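Local coordinates for protein chitosanase (Bacillus subtilis subsp. subtilis str. 168, PDB 7C6C) that cleaves the beta-1,4 linkages between glucosamine units within partly acetylated chitosan, probably in defence against fungi, as a secreted family 46 glycoside hydrolase, at residues S16-G21 with N234-F239; I25-V30 with C41-F46; D191-A196 with E206-V211. One frame throughout, in Å; residues are numbered along the deposited sequence.

Contact 1 (S16-G21 with N234-F239); sequences SIFENG and NEYGNF. With LMR ((2S)-2-hydroxybutanedioic acid), chain B.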
# COMPACT_ATOMS: atom_id res chain seq x y z
N SER A 16 2.23 -2.37 7.59
CA SER A 16 1.19 -2.67 8.56
C SER A 16 1.14 -1.62 9.67
O SER A 16 0.05 -1.23 10.11
CB SER A 16 1.42 -4.07 9.12
OG SER A 16 0.35 -4.47 9.96
N ILE A 17 2.29 -1.13 10.13
CA ILE A 17 2.29 -0.03 11.09
C ILE A 17 1.61 1.18 10.48
O ILE A 17 0.75 1.82 11.11
CB ILE A 17 3.73 0.31 11.53
CG1 ILE A 17 4.33 -0.82 12.36
CG2 ILE A 17 3.74 1.65 12.29
CD1 ILE A 17 5.83 -0.70 12.53
N PHE A 18 1.99 1.52 9.24
CA PHE A 18 1.47 2.72 8.61
C PHE A 18 -0.04 2.63 8.39
O PHE A 18 -0.73 3.64 8.49
CB PHE A 18 2.18 2.98 7.29
CG PHE A 18 3.68 3.01 7.38
CD1 PHE A 18 4.34 3.44 8.54
CD2 PHE A 18 4.45 2.61 6.30
CE1 PHE A 18 5.73 3.46 8.60
CE2 PHE A 18 5.84 2.62 6.36
CZ PHE A 18 6.48 3.05 7.51
N GLU A 19 -0.55 1.45 8.10
CA GLU A 19 -1.97 1.28 7.81
C GLU A 19 -2.81 1.09 9.07
O GLU A 19 -3.92 1.63 9.16
CB GLU A 19 -2.19 0.08 6.88
CG GLU A 19 -1.40 0.14 5.58
CD GLU A 19 -2.03 1.07 4.56
OE1 GLU A 19 -3.24 0.92 4.29
OE2 GLU A 19 -1.31 1.95 4.04
N ASN A 20 -2.31 0.33 10.04
CA ASN A 20 -3.13 -0.12 11.15
C ASN A 20 -2.48 0.02 12.52
O ASN A 20 -3.10 -0.39 13.51
CB ASN A 20 -3.54 -1.58 10.96
CG ASN A 20 -4.34 -1.80 9.69
OD1 ASN A 20 -3.85 -2.38 8.73
ND2 ASN A 20 -5.59 -1.32 9.69
N GLY A 21 -1.27 0.57 12.63
CA GLY A 21 -0.69 0.78 13.94
C GLY A 21 -0.27 -0.49 14.64
O GLY A 21 -0.23 -0.53 15.88
N ASN A 234 6.37 9.58 16.63
CA ASN A 234 5.38 10.31 17.40
C ASN A 234 3.97 9.95 16.95
O ASN A 234 3.06 9.82 17.77
CB ASN A 234 5.60 11.82 17.29
CG ASN A 234 6.88 12.27 17.97
OD1 ASN A 234 7.40 11.60 18.86
ND2 ASN A 234 7.39 13.43 17.56
N GLU A 235 3.78 9.76 15.64
CA GLU A 235 2.45 9.47 15.11
C GLU A 235 2.02 8.04 15.42
O GLU A 235 0.91 7.80 15.90
CB GLU A 235 2.44 9.71 13.60
CG GLU A 235 1.14 9.30 12.91
CD GLU A 235 -0.05 10.13 13.35
OE1 GLU A 235 0.15 11.30 13.72
OE2 GLU A 235 -1.18 9.61 13.34
N TYR A 236 2.89 7.06 15.13
CA TYR A 236 2.49 5.66 15.19
C TYR A 236 2.80 4.99 16.52
O TYR A 236 2.14 4.01 16.88
CB TYR A 236 3.15 4.84 14.08
CG TYR A 236 2.88 5.35 12.68
CD1 TYR A 236 1.59 5.38 12.17
CD2 TYR A 236 3.92 5.81 11.89
CE1 TYR A 236 1.34 5.86 10.89
CE2 TYR A 236 3.68 6.29 10.62
CZ TYR A 236 2.40 6.31 10.12
OH TYR A 236 2.20 6.79 8.85
N GLY A 237 3.80 5.48 17.24
CA GLY A 237 4.30 4.80 18.42
C GLY A 237 5.61 4.07 18.15
O GLY A 237 6.31 4.32 17.17
N ASN A 238 5.92 3.15 19.05
CA ASN A 238 7.19 2.43 19.04
C ASN A 238 6.95 0.96 18.75
O ASN A 238 6.07 0.34 19.35
CB ASN A 238 7.87 2.55 20.39
CG ASN A 238 7.98 3.97 20.83
OD1 ASN A 238 8.47 4.81 20.08
ND2 ASN A 238 7.49 4.27 22.03
N PHE A 239 7.77 0.40 17.85
CA PHE A 239 7.63 -0.98 17.43
C PHE A 239 9.00 -1.57 17.20
O PHE A 239 9.96 -0.87 16.89
CB PHE A 239 6.85 -1.10 16.11
CG PHE A 239 5.50 -0.46 16.15
CD1 PHE A 239 5.36 0.90 15.88
CD2 PHE A 239 4.37 -1.20 16.46
CE1 PHE A 239 4.12 1.51 15.93
CE2 PHE A 239 3.12 -0.59 16.51
CZ PHE A 239 3.00 0.76 16.24
C1 LMR B . 9.03 11.84 14.86
O1A LMR B . 8.63 10.84 15.50
O1B LMR B . 10.21 12.24 14.91
C2 LMR B . 8.06 12.60 14.01
O2 LMR B . 8.68 13.82 13.58
C3 LMR B . 7.66 11.78 12.78
C4 LMR B . 6.73 10.64 13.15
O4A LMR B . 5.67 10.91 13.76
O4B LMR B . 7.05 9.47 12.83
O HOH W 1 -0.15 6.24 7.71

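Contact 2 (I25-V30 with C41-F46); sequences IQYGYV and CGRAGF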
# COMPACT_ATOMS: atom_id res chain seq x y z
N ILE A 25 -0.19 -8.04 10.37
CA ILE A 25 -0.97 -7.69 9.19
C ILE A 25 -2.45 -7.93 9.47
O ILE A 25 -2.85 -9.01 9.93
CB ILE A 25 -0.48 -8.46 7.97
CG1 ILE A 25 0.97 -8.07 7.62
CG2 ILE A 25 -1.39 -8.22 6.79
CD1 ILE A 25 1.60 -8.98 6.60
N GLN A 26 -3.29 -6.93 9.18
CA GLN A 26 -4.72 -6.95 9.52
C GLN A 26 -5.55 -7.34 8.30
O GLN A 26 -6.03 -6.49 7.55
CB GLN A 26 -5.15 -5.60 10.06
CG GLN A 26 -4.46 -5.21 11.34
CD GLN A 26 -4.82 -6.15 12.47
OE1 GLN A 26 -5.98 -6.25 12.85
NE2 GLN A 26 -3.83 -6.84 13.00
N TYR A 27 -5.78 -8.64 8.14
CA TYR A 27 -6.61 -9.10 7.03
C TYR A 27 -8.08 -8.78 7.22
O TYR A 27 -8.82 -8.71 6.23
CB TYR A 27 -6.42 -10.60 6.83
CG TYR A 27 -5.09 -11.00 6.24
CD1 TYR A 27 -3.96 -11.12 7.04
CD2 TYR A 27 -4.97 -11.26 4.89
CE1 TYR A 27 -2.75 -11.50 6.50
CE2 TYR A 27 -3.76 -11.65 4.34
CZ TYR A 27 -2.65 -11.76 5.15
OH TYR A 27 -1.46 -12.15 4.59
N GLY A 28 -8.54 -8.58 8.45
CA GLY A 28 -9.94 -8.37 8.71
C GLY A 28 -10.38 -6.93 8.77
O GLY A 28 -11.56 -6.67 8.95
N TYR A 29 -9.44 -6.00 8.61
CA TYR A 29 -9.73 -4.58 8.73
C TYR A 29 -10.72 -4.11 7.67
O TYR A 29 -10.58 -4.41 6.49
CB TYR A 29 -8.41 -3.84 8.54
CG TYR A 29 -8.51 -2.35 8.48
CD1 TYR A 29 -8.79 -1.61 9.63
CD2 TYR A 29 -8.28 -1.66 7.29
CE1 TYR A 29 -8.85 -0.23 9.59
CE2 TYR A 29 -8.34 -0.28 7.24
CZ TYR A 29 -8.63 0.43 8.40
OH TYR A 29 -8.68 1.80 8.37
N VAL A 30 -11.72 -3.34 8.10
CA VAL A 30 -12.60 -2.62 7.18
C VAL A 30 -12.96 -1.30 7.83
O VAL A 30 -13.43 -1.28 8.97
CB VAL A 30 -13.90 -3.37 6.84
CG1 VAL A 30 -14.75 -2.53 5.88
CG2 VAL A 30 -13.64 -4.72 6.23
N CYS A 41 -10.11 -1.92 3.05
CA CYS A 41 -10.28 -3.28 3.54
C CYS A 41 -8.99 -4.09 3.52
O CYS A 41 -8.23 -4.05 2.55
CB CYS A 41 -11.28 -4.03 2.64
SG CYS A 41 -12.83 -3.17 2.30
N GLY A 42 -8.78 -4.88 4.57
CA GLY A 42 -7.76 -5.91 4.52
C GLY A 42 -6.33 -5.40 4.47
O GLY A 42 -6.02 -4.24 4.77
N ARG A 43 -5.43 -6.32 4.08
CA ARG A 43 -4.00 -6.10 4.29
C ARG A 43 -3.48 -4.91 3.49
O ARG A 43 -2.56 -4.23 3.95
CB ARG A 43 -3.20 -7.37 3.97
CG ARG A 43 -3.31 -7.88 2.54
CD ARG A 43 -2.22 -8.88 2.20
NE ARG A 43 -0.92 -8.22 2.17
CZ ARG A 43 0.25 -8.87 2.18
NH1 ARG A 43 0.27 -10.19 2.19
NH2 ARG A 43 1.39 -8.19 2.18
N ALA A 44 -4.01 -4.68 2.30
CA ALA A 44 -3.50 -3.64 1.42
C ALA A 44 -4.37 -2.39 1.43
O ALA A 44 -4.13 -1.49 0.63
CB ALA A 44 -3.37 -4.17 -0.00
N GLY A 45 -5.37 -2.33 2.30
CA GLY A 45 -6.34 -1.26 2.15
C GLY A 45 -7.00 -1.30 0.79
O GLY A 45 -7.12 -0.27 0.12
N PHE A 46 -7.40 -2.50 0.35
CA PHE A 46 -8.17 -2.62 -0.88
C PHE A 46 -9.46 -1.81 -0.74
O PHE A 46 -10.15 -1.91 0.27
CB PHE A 46 -8.57 -4.09 -1.08
CG PHE A 46 -7.43 -5.09 -1.00
CD1 PHE A 46 -6.60 -5.33 -2.09
CD2 PHE A 46 -7.27 -5.89 0.13
CE1 PHE A 46 -5.61 -6.29 -2.03
CE2 PHE A 46 -6.28 -6.85 0.18
CZ PHE A 46 -5.46 -7.05 -0.90

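Contact 3 (D191-A196 with E206-V211); sequences DLMNPA and ESVARV. With LMR ((2S)-2-hydroxybutanedioic acid), chain B.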
# COMPACT_ATOMS: atom_id res chain seq x y z
N ASP A 191 3.51 15.00 -2.13
CA ASP A 191 2.26 14.51 -2.70
C ASP A 191 1.24 14.18 -1.62
O ASP A 191 0.04 14.43 -1.80
CB ASP A 191 2.53 13.28 -3.57
CG ASP A 191 1.31 12.86 -4.34
OD1 ASP A 191 0.87 13.67 -5.18
OD2 ASP A 191 0.79 11.75 -4.11
N LEU A 192 1.69 13.64 -0.49
CA LEU A 192 0.78 13.33 0.61
C LEU A 192 0.22 14.60 1.24
O LEU A 192 -0.92 14.62 1.69
CB LEU A 192 1.49 12.49 1.67
CG LEU A 192 1.84 11.06 1.24
CD1 LEU A 192 2.72 10.41 2.30
CD2 LEU A 192 0.59 10.24 0.97
N MET A 193 1.02 15.68 1.26
CA MET A 193 0.57 16.93 1.85
C MET A 193 -0.38 17.69 0.95
O MET A 193 -1.28 18.38 1.44
CB MET A 193 1.79 17.80 2.20
CG MET A 193 2.57 17.22 3.37
SD MET A 193 1.67 17.24 4.93
CE MET A 193 1.85 18.96 5.40
N ASN A 194 -0.22 17.59 -0.37
CA ASN A 194 -1.05 18.34 -1.31
C ASN A 194 -1.33 17.49 -2.54
O ASN A 194 -0.84 17.78 -3.64
CB ASN A 194 -0.39 19.68 -1.67
CG ASN A 194 -0.37 20.65 -0.51
OD1 ASN A 194 -1.41 21.15 -0.09
ND2 ASN A 194 0.81 20.90 0.03
N PRO A 195 -2.12 16.43 -2.38
CA PRO A 195 -2.41 15.57 -3.52
C PRO A 195 -3.30 16.27 -4.53
O PRO A 195 -4.08 17.17 -4.20
CB PRO A 195 -3.15 14.38 -2.88
CG PRO A 195 -3.74 14.94 -1.64
CD PRO A 195 -2.78 15.98 -1.15
N ALA A 196 -3.18 15.84 -5.79
CA ALA A 196 -4.09 16.32 -6.82
C ALA A 196 -5.53 15.91 -6.51
O ALA A 196 -6.47 16.65 -6.82
CB ALA A 196 -3.66 15.78 -8.18
N GLU A 206 -2.49 13.02 7.25
CA GLU A 206 -2.28 12.32 8.51
C GLU A 206 -1.34 11.13 8.38
O GLU A 206 -1.03 10.51 9.40
CB GLU A 206 -3.62 11.87 9.09
CG GLU A 206 -4.22 12.85 10.08
CD GLU A 206 -3.33 13.06 11.30
OE1 GLU A 206 -2.67 14.12 11.38
OE2 GLU A 206 -3.29 12.16 12.17
N SER A 207 -0.90 10.80 7.17
CA SER A 207 -0.07 9.63 6.91
C SER A 207 1.39 9.98 6.64
O SER A 207 2.19 9.07 6.43
CB SER A 207 -0.62 8.85 5.72
OG SER A 207 -0.26 9.47 4.50
N VAL A 208 1.75 11.27 6.63
CA VAL A 208 3.09 11.67 6.22
C VAL A 208 4.17 11.08 7.11
O VAL A 208 5.32 10.97 6.68
CB VAL A 208 3.23 13.21 6.11
CG1 VAL A 208 2.32 13.75 5.03
CG2 VAL A 208 2.96 13.87 7.46
N ALA A 209 3.84 10.70 8.34
CA ALA A 209 4.85 10.15 9.24
C ALA A 209 5.52 8.91 8.65
O ALA A 209 6.67 8.62 9.00
CB ALA A 209 4.25 9.84 10.61
N ARG A 210 4.84 8.17 7.77
CA ARG A 210 5.47 6.99 7.19
C ARG A 210 6.70 7.36 6.39
O ARG A 210 7.67 6.59 6.35
CB ARG A 210 4.46 6.17 6.37
CG ARG A 210 4.02 6.80 5.05
CD ARG A 210 2.61 6.36 4.69
NE ARG A 210 2.54 4.96 4.28
CZ ARG A 210 1.40 4.29 4.19
NH1 ARG A 210 0.26 4.88 4.53
NH2 ARG A 210 1.38 3.03 3.76
N VAL A 211 6.70 8.54 5.76
CA VAL A 211 7.89 8.99 5.03
C VAL A 211 9.06 9.15 5.99
O VAL A 211 10.19 8.73 5.69
CB VAL A 211 7.59 10.29 4.26
CG1 VAL A 211 8.88 10.85 3.67
CG2 VAL A 211 6.57 10.02 3.16
C1 LMR B . 9.03 11.84 14.86
O1A LMR B . 8.63 10.84 15.50
O1B LMR B . 10.21 12.24 14.91
C2 LMR B . 8.06 12.60 14.01
O2 LMR B . 8.68 13.82 13.58
C3 LMR B . 7.66 11.78 12.78
C4 LMR B . 6.73 10.64 13.15
O4A LMR B . 5.67 10.91 13.76
O4B LMR B . 7.05 9.47 12.83

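Contact 1 (S16-G21 with N234-F239)
Tyr-236 reaches out of the turn that precedes strand 237-241 and lies across the last turn of helix 5-20, illustrating how one long aromatic residue can join a chain terminus to a distant helix. Its CB sits 3.7 Å from Ile-17 CG2, and the same methyl stays beside CG as the ring begins. Further out the two sides of the ring part company: CD1 is near Ile-17 O, whereas CE2 comes within 3.6 Å of Phe-18 CD1. The two rings lie obliquely, with planes 43° apart. At the tip, Tyr-236 OH is 2.7 Å from a water that lies in the plane of the ring, and that water donates to Phe-18 O at 2.8 Å; the polar end of the tyrosine is thus tied to the helix backbone without a direct bond.

Ile-17 serves a second aromatic. With CG1 beside its own backbone N (chi1 -68°), this branch stands over the face of the Phe-239 ring, 4.0 Å from the centroid and 9° off the normal, while CD1 approaches Phe-239 CG at 3.6 Å. At the edge of that ring, CE2 lies 3.4 Å from Gly-21 O, where the chain leaves the helix with positive phi. Beyond Tyr-236, the backbone N of Asn-234 and that of Glu-235 each donate a hydrogen bond to the bound malate, one to each carboxylate. This is a C-terminal beta hairpin, strands 229-233 and 237-241, laid by its turn and its strands, Val-231 included, against the helix that carries Glu-19, the predicted proton donor.

Contact 2 (I25-V30 with C41-F46)
The edge of a small antiparallel sheet begins where Val-30 pairs with Cys-41, a non-hydrogen-bonded pair whose side chains share a face, Val-30 CG1 lying 4.1 Å from Cys-41 SG. Next to it, Gly-42 N donates to Tyr-29 O at 2.7 Å in a nearly straight bond (164° at the hydrogen). The same carbonyl oxygen also takes a CA-H contact from Cys-41 CA at 3.2 Å. Gly-42 has positive phi and opens the type I turn, Gly-42 to Gly-45, that links strands 39-41 and 46-47 as a beta hairpin. Backbone packs directly on backbone here: Tyr-27 O meets Gly-42 CA at 3.4 Å and also accepts hydrogen bonds from Gln-110 NE2 and Trp-97 NE1.

Arg-43 leaves the turn with CG wedged between its backbone N and carbonyl carbon (chi1 61°), which sends the chain alongside Ile-25 and Tyr-27. Its CB touches Ile-25 CG2 at 3.5 Å, and CD passes Tyr-27 CE2 at 3.8 Å. The guanidinium then stands almost perpendicular to the tyrosine ring, planes 81° apart. Rather than bonding to each other, NH1 and the tyrosine hydroxyl converge on Asp-111 OD1, while NH2 forms a salt bridge with Glu-12.

Contact 3 (D191-A196 with E206-V211)
Ser-207 OG is held by two polar groups, the carbonyl of Trp-204 and NE2 of Gln-146, yet it also faces the forked end of Leu-192, with CD2 at 3.7 Å and CD1 at 3.8 Å. The contact is helix-end packing: the last turn of helix 177-193 meets Ser-207, Val-208 and Val-211 at the beginning of the 209-219 helical region. Within 206-211 the backbone is tied by Arg-210 N to Ser-207 O and Val-211 N to Val-208 O, the latter at 2.9 Å.

Leu-192 works along its whole length. Its CB rests on Val-208 CG1 at 3.7 Å, and CD1 extends to Val-211 CG2 at 4.0 Å, one turn further along. Around it, Trp-204, Gln-146 and His-147 add further contacts, and the leucine is buried. The helix end is secured as well, for Met-193 O accepts a hydrogen bond from Arg-205 NE, and Asn-194 OD1 one from Arg-205 NH1. Ala-209 points away from this interface, and its CB comes within 3.6 Å of malate O4B. Met-193 crosses Val-208 at about a right angle; two successive bends, chi2 -66° and chi3 -78°, fold its chain so that SD lies 3.6 Å from Val-208 CG1, the methyl that also receives Leu-192 CB.

Contact 1 touches both of the others, its centre 15 Å from each, while contacts 2 and 3, centres 20 Å apart, do not touch. Helix 5-20 takes part in both connections. In one of its two conformers Glu-19 OE2 forms a salt bridge of 2.9 Å with Arg-210 NH2, so the helix packed by Leu-192 can supply a second-shell partner for the predicted proton donor; Tyr-236 OH packs 3.3 Å from Ser-207 O. Toward contact 2, Asn-20 ND2 packs 3.2 Å from Tyr-29 CD1; the Tyr-29 side chain is, between nearest side-chain atoms, about 6 Å from Glu-19 and about 9 Å from Asp-35, probably the nucleophile. Contacts 1 and 3 both border the malate.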